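Local coordinates for protein putative SAM-dependent O-methyltranferase (Podospora anserina, PDB 4YMG) that binds S-adenosylmethionine and probably uses it to methylate hydroxyl groups of its substrates, as expected of a cation-dependent O-methyltransferase, at residues D46-R51 / G73-Y78; T90-V95 / G117-L122; V95-S100 / G125-T130. All blocks are in the same frame, centred on the assembly; numbering follows the deposited sequence.

Interaction 1 of 3, residues D46-R51 / G73-Y78. With SAM (S-adenosylmethionine), chain H; PO4 (phosphate ion), chain I.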
loop_
_atom_site.group_PDB
_atom_site.type_symbol
_atom_site.label_atom_id
_atom_site.label_comp_id
_atom_site.label_asym_id
_atom_site.label_seq_id
_atom_site.Cartn_x
_atom_site.Cartn_y
_atom_site.Cartn_z
ATOM N N ASP B 46 11.035 -3.907 20.456
ATOM C CA ASP B 46 10.974 -4.404 19.079
ATOM C C ASP B 46 9.493 -4.569 18.662
ATOM O O ASP B 46 9.150 -5.490 17.912
ATOM C CB ASP B 46 11.778 -5.728 18.982
ATOM C CG ASP B 46 11.941 -6.254 17.560
ATOM O OD1 ASP B 46 12.066 -5.451 16.614
ATOM O OD2 ASP B 46 11.965 -7.499 17.404
ATOM N N LYS B 47 8.626 -3.659 19.131
ATOM C CA LYS B 47 7.172 -3.822 18.957
ATOM C C LYS B 47 6.413 -2.643 18.331
ATOM O O LYS B 47 5.455 -2.847 17.595
ATOM C CB LYS B 47 6.508 -4.140 20.299
ATOM C CG LYS B 47 6.720 -5.562 20.777
ATOM C CD LYS B 47 5.865 -5.892 21.985
ATOM C CE LYS B 47 6.325 -7.197 22.617
ATOM N NZ LYS B 47 5.350 -7.733 23.606
ATOM N N MET B 48 6.798 -1.412 18.633
ATOM C CA MET B 48 5.988 -0.294 18.151
ATOM C C MET B 48 6.261 -0.034 16.660
ATOM O O MET B 48 7.336 -0.354 16.147
ATOM C CB MET B 48 6.237 0.966 18.990
ATOM C CG MET B 48 5.096 1.965 18.938
ATOM S SD MET B 48 5.421 3.503 19.807
ATOM C CE MET B 48 7.198 3.499 19.742
ATOM N N SER B 49 5.263 0.510 15.966
ATOM C CA SER B 49 5.388 0.836 14.546
ATOM C C SER B 49 6.323 2.024 14.336
ATOM O O SER B 49 6.612 2.764 15.278
ATOM C CB SER B 49 4.011 1.141 13.942
ATOM O OG SER B 49 3.126 0.053 14.117
ATOM N N SER B 50 6.797 2.212 13.106
ATOM C CA SER B 50 7.679 3.347 12.802
ATOM C C SER B 50 6.895 4.648 12.664
ATOM O O SER B 50 5.660 4.628 12.621
ATOM C CB SER B 50 8.471 3.090 11.518
ATOM O OG SER B 50 7.614 3.061 10.381
ATOM N N ARG B 51 7.612 5.773 12.587
ATOM C CA ARG B 51 6.976 7.074 12.355
ATOM C C ARG B 51 6.287 7.116 10.988
ATOM O O ARG B 51 5.145 7.569 10.866
ATOM C CB ARG B 51 8.000 8.205 12.477
ATOM C CG ARG B 51 8.223 8.648 13.935
ATOM C CD ARG B 51 9.125 9.878 14.054
ATOM N NE ARG B 51 8.551 11.058 13.408
ATOM C CZ ARG B 51 8.956 12.308 13.633
ATOM N NH1 ARG B 51 9.933 12.543 14.500
ATOM N NH2 ARG B 51 8.381 13.323 12.995
ATOM N N GLY B 73 -4.161 -5.285 19.293
ATOM C CA GLY B 73 -2.826 -5.161 19.821
ATOM C C GLY B 73 -2.420 -3.741 20.085
ATOM O O GLY B 73 -1.653 -3.183 19.394
ATOM N N CYS B 74 -2.993 -3.155 21.105
ATOM C CA CYS B 74 -2.887 -1.744 21.387
ATOM C C CYS B 74 -1.472 -1.286 21.748
ATOM O O CYS B 74 -1.060 -0.252 21.376
ATOM C CB CYS B 74 -3.812 -1.370 22.513
ATOM S SG CYS B 74 -3.994 0.374 22.797
ATOM N N TYR B 75 -0.742 -2.123 22.450
ATOM C CA TYR B 75 0.560 -1.803 23.034
ATOM C C TYR B 75 0.469 -0.516 23.872
ATOM O O TYR B 75 -0.225 -0.498 24.889
ATOM C CB TYR B 75 1.645 -1.695 21.947
ATOM C CG TYR B 75 3.063 -1.719 22.511
ATOM C CD1 TYR B 75 3.490 -2.777 23.315
ATOM C CD2 TYR B 75 3.968 -0.695 22.233
ATOM C CE1 TYR B 75 4.770 -2.816 23.834
ATOM C CE2 TYR B 75 5.265 -0.721 22.746
ATOM C CZ TYR B 75 5.659 -1.791 23.539
ATOM O OH TYR B 75 6.926 -1.836 24.060
ATOM N N SER B 76 1.145 0.551 23.445
ATOM C CA SER B 76 1.142 1.806 24.204
ATOM C C SER B 76 0.104 2.787 23.680
ATOM O O SER B 76 -0.053 3.882 24.225
ATOM C CB SER B 76 2.526 2.471 24.178
ATOM O OG SER B 76 2.787 3.071 22.920
ATOM N N GLY B 77 -0.588 2.399 22.613
ATOM C CA GLY B 77 -1.681 3.198 22.087
ATOM C C GLY B 77 -1.284 4.056 20.904
ATOM O O GLY B 77 -2.068 4.889 20.446
ATOM N N TYR B 78 -0.071 3.846 20.405
ATOM C CA TYR B 78 0.455 4.644 19.301
ATOM C C TYR B 78 -0.410 4.571 18.042
ATOM O O TYR B 78 -0.795 5.604 17.496
ATOM C CB TYR B 78 1.884 4.206 18.961
ATOM C CG TYR B 78 2.452 4.852 17.709
ATOM C CD1 TYR B 78 2.793 6.201 17.688
ATOM C CD2 TYR B 78 2.675 4.108 16.561
ATOM C CE1 TYR B 78 3.329 6.793 16.547
ATOM C CE2 TYR B 78 3.207 4.685 15.416
ATOM C CZ TYR B 78 3.534 6.030 15.418
ATOM O OH TYR B 78 4.056 6.599 14.281
HETATM N N SAM H . -0.382 -1.624 17.301
HETATM C CA SAM H . 0.765 -1.138 18.073
HETATM C C SAM H . 1.526 -0.009 17.377
HETATM O O SAM H . 1.399 0.213 16.163
HETATM O OXT SAM H . 2.298 0.689 18.039
HETATM C CB SAM H . 1.765 -2.236 18.417
HETATM C CG SAM H . 1.205 -3.637 18.634
HETATM S SD SAM H . 2.418 -4.714 19.445
HETATM C CE SAM H . 3.375 -5.255 17.997
HETATM C "C5'" SAM H . 1.456 -6.223 19.794
HETATM C "C4'" SAM H . 0.555 -6.034 21.006
HETATM O "O4'" SAM H . -0.372 -7.101 21.079
HETATM C "C3'" SAM H . 1.361 -6.061 22.302
HETATM O "O3'" SAM H . 1.057 -4.907 23.050
HETATM C "C2'" SAM H . 0.892 -7.313 23.029
HETATM O "O2'" SAM H . 0.812 -7.140 24.426
HETATM C "C1'" SAM H . -0.480 -7.545 22.412
HETATM N N9 SAM H . -0.902 -8.952 22.429
HETATM C C8 SAM H . -0.161 -10.080 22.151
HETATM N N7 SAM H . -0.969 -11.166 22.282
HETATM C C5 SAM H . -2.217 -10.737 22.615
HETATM C C6 SAM H . -3.418 -11.390 22.877
HETATM N N6 SAM H . -3.499 -12.716 22.809
HETATM N N1 SAM H . -4.539 -10.650 23.205
HETATM C C2 SAM H . -4.472 -9.279 23.294
HETATM N N3 SAM H . -3.284 -8.627 23.037
HETATM C C4 SAM H . -2.183 -9.345 22.696
HETATM P P PO4 I . 3.816 -9.742 20.837
HETATM O O1 PO4 I . 3.768 -8.658 19.788
HETATM O O2 PO4 I . 3.097 -10.981 20.342
HETATM O O3 PO4 I . 5.260 -10.070 21.151
HETATM O O4 PO4 I . 3.134 -9.301 22.110
#
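Lys47 lays its aliphatic stem across Tyr75 at about a right angle, CB standing over one face of the ring in a CH-pi contact, 4.2 Å from the centroid and 15° off the normal, with CD near Tyr75 CE1. Its chain runs on extended until Lys47 NZ reaches a bound phosphate, probably from the crystallisation liquor, 3.1 Å from O4. The same Tyr75 ring turns its edge to the ribose of S-adenosylmethionine, O3' lying in the ring plane. In Met48 the chain leaves CB on the side opposite the backbone N (chi1 -157°), which turns the thioether toward Tyr78; SD sits 3.7 Å from Tyr78 CB and obliquely beside that ring, a Met-aromatic contact. Between the two segments lies the methionine moiety of the cofactor. In class I methyltransferases the loop after the first strand of the Rossmann-like sheet is the glycine-rich one that cradles this moiety, and here Gly73 O accepts a 2.9 Å hydrogen bond from the cofactor's amino N. Ser49 holds the carboxylate of the same amino acid group, OG donating to O of S-adenosylmethionine at 2.7 Å. Ser50 contributes its carbonyl: Tyr78 OH donates to Ser50 O at 3.0 Å, approaching from above the carbonyl plane, while Ser50 OG turns to Ser4 of the second subunit. Arg51, which opens helix 51-64, brings its CA to 3.5 Å from Tyr78 OH.

Interaction 2 of 3, residues T90-V95 / G117-L122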
loop_
_atom_site.group_PDB
_atom_site.type_symbol
_atom_site.label_atom_id
_atom_site.label_comp_id
_atom_site.label_asym_id
_atom_site.label_seq_id
_atom_site.Cartn_x
_atom_site.Cartn_y
_atom_site.Cartn_z
ATOM N N THR B 90 -14.827 12.268 10.948
ATOM C CA THR B 90 -15.963 11.368 11.084
ATOM C C THR B 90 -16.279 11.056 12.548
ATOM O O THR B 90 -17.340 10.520 12.851
ATOM C CB THR B 90 -15.719 10.053 10.352
ATOM O OG1 THR B 90 -14.532 9.438 10.873
ATOM C CG2 THR B 90 -15.554 10.298 8.847
ATOM N N LYS B 91 -15.357 11.411 13.439
ATOM C CA LYS B 91 -15.387 10.988 14.840
ATOM C C LYS B 91 -15.704 9.499 14.963
ATOM O O LYS B 91 -16.576 9.080 15.735
ATOM C CB LYS B 91 -16.372 11.840 15.635
ATOM C CG LYS B 91 -15.891 13.287 15.779
ATOM C CD LYS B 91 -16.781 14.131 16.684
ATOM C CE LYS B 91 -16.979 15.530 16.102
ATOM N NZ LYS B 91 -17.268 15.499 14.634
ATOM N N ALA B 92 -14.978 8.707 14.181
ATOM C CA ALA B 92 -15.087 7.255 14.221
ATOM C C ALA B 92 -14.826 6.701 15.617
ATOM O O ALA B 92 -13.956 7.193 16.338
ATOM C CB ALA B 92 -14.105 6.621 13.213
ATOM N N GLU B 93 -15.581 5.673 15.991
ATOM C CA GLU B 93 -15.246 4.893 17.174
ATOM C C GLU B 93 -14.006 4.058 16.881
ATOM O O GLU B 93 -13.849 3.513 15.784
ATOM C CB GLU B 93 -16.406 3.983 17.594
ATOM C CG GLU B 93 -16.108 3.194 18.862
ATOM C CD GLU B 93 -17.240 2.266 19.279
ATOM O OE1 GLU B 93 -17.991 1.781 18.402
ATOM O OE2 GLU B 93 -17.375 2.019 20.493
ATOM N N ILE B 94 -13.122 3.965 17.861
ATOM C CA ILE B 94 -11.895 3.201 17.709
ATOM C C ILE B 94 -11.809 2.201 18.848
ATOM O O ILE B 94 -11.671 2.566 20.013
ATOM C CB ILE B 94 -10.666 4.121 17.676
ATOM C CG1 ILE B 94 -10.734 4.979 16.409
ATOM C CG2 ILE B 94 -9.369 3.298 17.686
ATOM C CD1 ILE B 94 -10.061 6.277 16.546
ATOM N N VAL B 95 -11.951 0.931 18.502
ATOM C CA VAL B 95 -11.905 -0.134 19.489
ATOM C C VAL B 95 -10.525 -0.779 19.460
ATOM O O VAL B 95 -10.044 -1.191 18.404
ATOM C CB VAL B 95 -12.986 -1.189 19.217
ATOM C CG1 VAL B 95 -12.888 -2.311 20.227
ATOM C CG2 VAL B 95 -14.378 -0.535 19.234
ATOM N N GLY B 117 -10.499 10.106 24.903
ATOM C CA GLY B 117 -11.439 9.182 25.516
ATOM C C GLY B 117 -12.839 9.227 24.934
ATOM O O GLY B 117 -13.660 8.363 25.222
ATOM N N ASP B 118 -13.118 10.234 24.114
ATOM C CA ASP B 118 -14.460 10.402 23.566
ATOM C C ASP B 118 -14.865 9.271 22.609
ATOM O O ASP B 118 -16.054 9.007 22.430
ATOM C CB ASP B 118 -14.593 11.768 22.864
ATOM C CG ASP B 118 -13.410 12.102 21.960
ATOM O OD1 ASP B 118 -12.270 11.715 22.290
ATOM O OD2 ASP B 118 -13.617 12.775 20.926
ATOM N N ARG B 119 -13.897 8.589 22.007
ATOM C CA ARG B 119 -14.244 7.552 21.033
ATOM C C ARG B 119 -13.232 6.407 20.933
ATOM O O ARG B 119 -13.429 5.470 20.153
ATOM C CB ARG B 119 -14.441 8.184 19.655
ATOM C CG ARG B 119 -13.424 9.242 19.305
ATOM C CD ARG B 119 -13.935 10.152 18.190
ATOM N NE ARG B 119 -12.859 10.965 17.627
ATOM C CZ ARG B 119 -12.041 10.567 16.654
ATOM N NH1 ARG B 119 -12.169 9.350 16.115
ATOM N NH2 ARG B 119 -11.097 11.390 16.219
ATOM N N VAL B 120 -12.155 6.480 21.713
ATOM C CA VAL B 120 -11.237 5.359 21.824
ATOM C C VAL B 120 -11.637 4.500 23.013
ATOM O O VAL B 120 -11.673 4.973 24.149
ATOM C CB VAL B 120 -9.768 5.793 21.999
ATOM C CG1 VAL B 120 -8.874 4.553 22.134
ATOM C CG2 VAL B 120 -9.319 6.644 20.826
ATOM N N LYS B 121 -11.935 3.239 22.738
ATOM C CA LYS B 121 -12.346 2.310 23.762
ATOM C C LYS B 121 -11.351 1.164 23.851
ATOM O O LYS B 121 -11.172 0.398 22.904
ATOM C CB LYS B 121 -13.761 1.801 23.474
ATOM C CG LYS B 121 -14.850 2.785 23.932
ATOM C CD LYS B 121 -15.739 3.257 22.783
ATOM C CE LYS B 121 -16.720 4.354 23.215
ATOM N NZ LYS B 121 -16.116 5.720 23.227
ATOM N N LEU B 122 -10.691 1.068 24.994
ATOM C CA LEU B 122 -9.709 0.028 25.236
ATOM C C LEU B 122 -10.368 -1.186 25.876
ATOM O O LEU B 122 -10.911 -1.106 26.980
ATOM C CB LEU B 122 -8.591 0.560 26.131
ATOM C CG LEU B 122 -7.480 -0.393 26.551
ATOM C CD1 LEU B 122 -6.741 -0.916 25.339
ATOM C CD2 LEU B 122 -6.522 0.318 27.509
#
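Arg119 reaches along the loop that leads into the neighbouring strand and donates from NH1 to Ala92 O, 2.8 Å away. CG stands between its backbone N and carbonyl carbon (chi1 42°), and from there the chain is extended to NE, carrying the guanidinium past the paired strands. The planes are well matched: Ala92 O lies in the guanidinium plane, and NH1 meets a lone pair in the carbonyl plane. Lys91 lies over one face of the group with its CA, its CB 3.9 Å from Arg119 CD. Arg119 NH2 donates to Tyr84 O and NH1 also to Thr87 OG1; with a cation-pi contact to Tyr84 these help fix the guanidinium's rotation. Beyond it, strands 93-95 and 120-122 run parallel, Ile94 N donating to Arg119 O and Lys121 N to Ile94 O, each at 2.8 Å. These are the two strands of a beta-alpha-beta crossover through helix 101-114. On one face of the sheet Ile94 CB faces Val120 CG2 at 4.3 Å. Glu93 is fully extended (chi1 -178°) and crosses Lys121 at about a right angle, OE2 coming 3.1 Å from Lys121 CD. Their charged ends stay apart, Glu93 OE2 to Lys121 NZ being 4.8 Å, and Glu93 OE1 pairs with Arg68 instead. The lysine therefore offers chiefly its methylenes, whereas the charge of the buried arginine is probably shared among several partners.

Interaction 3 of 3, residues V95-S100 / G125-T130. With SAM (S-adenosylmethionine), chain H.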
loop_
_atom_site.group_PDB
_atom_site.type_symbol
_atom_site.label_atom_id
_atom_site.label_comp_id
_atom_site.label_asym_id
_atom_site.label_seq_id
_atom_site.Cartn_x
_atom_site.Cartn_y
_atom_site.Cartn_z
ATOM N N VAL B 95 -11.951 0.931 18.502
ATOM C CA VAL B 95 -11.905 -0.134 19.489
ATOM C C VAL B 95 -10.525 -0.779 19.460
ATOM O O VAL B 95 -10.044 -1.191 18.404
ATOM C CB VAL B 95 -12.986 -1.189 19.217
ATOM C CG1 VAL B 95 -12.888 -2.311 20.227
ATOM C CG2 VAL B 95 -14.378 -0.535 19.234
ATOM N N THR B 96 -9.869 -0.867 20.602
ATOM C CA THR B 96 -8.551 -1.474 20.583
ATOM C C THR B 96 -8.384 -2.511 21.698
ATOM O O THR B 96 -8.783 -2.287 22.850
ATOM C CB THR B 96 -7.448 -0.371 20.649
ATOM O OG1 THR B 96 -6.147 -0.973 20.586
ATOM C CG2 THR B 96 -7.587 0.504 21.894
ATOM N N LEU B 97 -7.811 -3.657 21.336
ATOM C CA LEU B 97 -7.713 -4.797 22.246
ATOM C C LEU B 97 -6.288 -4.996 22.746
ATOM O O LEU B 97 -5.341 -4.848 21.978
ATOM C CB LEU B 97 -8.184 -6.088 21.562
ATOM C CG LEU B 97 -9.480 -6.088 20.744
ATOM C CD1 LEU B 97 -9.862 -7.524 20.392
ATOM C CD2 LEU B 97 -10.600 -5.405 21.499
ATOM N N GLU B 98 -6.142 -5.357 24.023
ATOM C CA GLU B 98 -4.818 -5.545 24.635
ATOM C C GLU B 98 -4.916 -6.445 25.876
ATOM O O GLU B 98 -5.890 -6.357 26.611
ATOM C CB GLU B 98 -4.223 -4.188 25.007
ATOM C CG GLU B 98 -2.906 -4.267 25.745
ATOM C CD GLU B 98 -1.858 -4.979 24.936
ATOM O OE1 GLU B 98 -1.669 -4.581 23.762
ATOM O OE2 GLU B 98 -1.234 -5.928 25.467
ATOM N N TYR B 99 -3.906 -7.245 26.103
ATOM C CA TYR B 99 -3.976 -8.161 27.235
ATOM C C TYR B 99 -2.964 -7.915 28.334
ATOM O O TYR B 99 -3.097 -8.330 29.435
ATOM C CB TYR B 99 -3.985 -9.602 26.788
ATOM C CG TYR B 99 -2.686 -10.211 26.448
ATOM C CD1 TYR B 99 -2.450 -11.529 26.716
ATOM C CD2 TYR B 99 -1.703 -9.500 25.804
ATOM C CE1 TYR B 99 -1.279 -12.121 26.380
ATOM C CE2 TYR B 99 -0.507 -10.085 25.490
ATOM C CZ TYR B 99 -0.311 -11.403 25.770
ATOM O OH TYR B 99 0.844 -12.057 25.471
ATOM N N SER B 100 -1.936 -7.210 27.978
ATOM C CA SER B 100 -0.858 -6.946 28.921
ATOM C C SER B 100 -1.248 -5.875 29.932
ATOM O O SER B 100 -1.571 -4.753 29.551
ATOM C CB SER B 100 0.408 -6.530 28.189
ATOM O OG SER B 100 1.321 -5.963 29.102
ATOM N N GLY B 125 -7.959 -7.709 27.921
ATOM C CA GLY B 125 -8.010 -9.157 27.999
ATOM C C GLY B 125 -7.429 -9.808 26.764
ATOM O O GLY B 125 -7.143 -9.130 25.777
ATOM N N PRO B 126 -7.243 -11.133 26.816
ATOM C CA PRO B 126 -6.771 -11.901 25.665
ATOM C C PRO B 126 -7.742 -11.771 24.504
ATOM O O PRO B 126 -8.931 -12.093 24.639
ATOM C CB PRO B 126 -6.735 -13.345 26.188
ATOM C CG PRO B 126 -6.724 -13.219 27.671
ATOM C CD PRO B 126 -7.488 -11.983 27.989
ATOM N N ALA B 127 -7.240 -11.325 23.362
ATOM C CA ALA B 127 -8.097 -11.128 22.203
ATOM C C ALA B 127 -8.784 -12.430 21.771
ATOM O O ALA B 127 -9.857 -12.375 21.185
ATOM C CB ALA B 127 -7.299 -10.525 21.053
ATOM N N GLU B 128 -8.184 -13.592 22.081
ATOM C CA GLU B 128 -8.835 -14.898 21.847
ATOM C C GLU B 128 -10.149 -14.995 22.587
ATOM O O GLU B 128 -11.010 -15.803 22.233
ATOM C CB GLU B 128 -7.993 -16.100 22.309
ATOM C CG GLU B 128 -6.523 -16.046 22.082
ATOM C CD GLU B 128 -5.811 -15.292 23.179
ATOM O OE1 GLU B 128 -5.640 -14.084 23.008
ATOM O OE2 GLU B 128 -5.432 -15.897 24.208
ATOM N N ASN B 129 -10.285 -14.218 23.654
ATOM C CA ASN B 129 -11.535 -14.216 24.398
ATOM C C ASN B 129 -12.415 -13.024 24.036
ATOM O O ASN B 129 -13.625 -13.167 23.875
ATOM C CB ASN B 129 -11.253 -14.224 25.903
ATOM C CG ASN B 129 -10.515 -15.470 26.342
ATOM O OD1 ASN B 129 -10.691 -16.542 25.763
ATOM N ND2 ASN B 129 -9.671 -15.331 27.354
ATOM N N THR B 130 -11.806 -11.849 23.895
ATOM C CA THR B 130 -12.575 -10.609 23.786
ATOM C C THR B 130 -13.101 -10.321 22.377
ATOM O O THR B 130 -14.195 -9.768 22.222
ATOM C CB THR B 130 -11.738 -9.401 24.238
ATOM O OG1 THR B 130 -10.602 -9.268 23.375
ATOM C CG2 THR B 130 -11.262 -9.572 25.698
HETATM N N SAM H . -0.382 -1.624 17.301
HETATM C CA SAM H . 0.765 -1.138 18.073
HETATM C C SAM H . 1.526 -0.009 17.377
HETATM O O SAM H . 1.399 0.213 16.163
HETATM O OXT SAM H . 2.298 0.689 18.039
HETATM C CB SAM H . 1.765 -2.236 18.417
HETATM C CG SAM H . 1.205 -3.637 18.634
HETATM S SD SAM H . 2.418 -4.714 19.445
HETATM C CE SAM H . 3.375 -5.255 17.997
HETATM C "C5'" SAM H . 1.456 -6.223 19.794
HETATM C "C4'" SAM H . 0.555 -6.034 21.006
HETATM O "O4'" SAM H . -0.372 -7.101 21.079
HETATM C "C3'" SAM H . 1.361 -6.061 22.302
HETATM O "O3'" SAM H . 1.057 -4.907 23.050
HETATM C "C2'" SAM H . 0.892 -7.313 23.029
HETATM O "O2'" SAM H . 0.812 -7.140 24.426
HETATM C "C1'" SAM H . -0.480 -7.545 22.412
HETATM N N9 SAM H . -0.902 -8.952 22.429
HETATM C C8 SAM H . -0.161 -10.080 22.151
HETATM N N7 SAM H . -0.969 -11.166 22.282
HETATM C C5 SAM H . -2.217 -10.737 22.615
HETATM C C6 SAM H . -3.418 -11.390 22.877
HETATM N N6 SAM H . -3.499 -12.716 22.809
HETATM N N1 SAM H . -4.539 -10.650 23.205
HETATM C C2 SAM H . -4.472 -9.279 23.294
HETATM N N3 SAM H . -3.284 -8.627 23.037
HETATM C C4 SAM H . -2.183 -9.345 22.696
#
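Leu97 rests its CD1 against the short helix 127-130, 4.0 Å from Ala127 CB and 3.5 Å from Thr130 OG1, the leucine and threonine sliding past each other in opposite directions. Gly125 and Tyr99 meet closer to the cofactor, where Gly125 N donates to Glu98 O at 2.8 Å and Tyr99 CB rests 3.3 Å from Gly125 O. Tyr99 CG stands between the backbone N and carbonyl carbon (chi1 81°), which lays the ring over the adenine of S-adenosylmethionine, one face covering C5. The C-terminal end of the second strand in class I methyltransferases typically carries an acidic residue for the ribose. Glu98 fills that role: OE1 accepts from O3' of S-adenosylmethionine, and OE2 from O2' at 2.6 Å, while the anti lone pair of OE2 also takes Ser100 N. A glutamine in its place would probably put an NH2 where one oxygen now accepts, leaving a ribose hydroxyl and a backbone N-H (Ser100 N or Tyr75 N) without their acceptor. At the adenine, Ala127 N donates to N1 in a nearly straight 176° bond of 2.8 Å, and Glu128 OE1 accepts from the exocyclic N6 of the cofactor.

How the interactions relate
From the N terminus, interaction 1 comes first, joining the loop before helix 51-64 to the turn after strand 68-72 and closing a loop that holds both. Interactions 2 and 3 follow in series and cross each other, sharing Val95: 90-95 pairs with 117-122, and 95-100 packs on 125-130, both closing loops that contain helix 101-114, so strand 93-98 meets first the strand beside it and then helix 127-130, which follows strand 120-124. Interactions 1 and 3 join where Tyr75 N meets Glu98 OE1 and Gly73 N meets Leu97 O, and both touch S-adenosylmethionine. Interaction 2 lies at the strands' N-terminal ends, away from the cofactor, linked to interaction 3 through Lys121 O and Thr96 N.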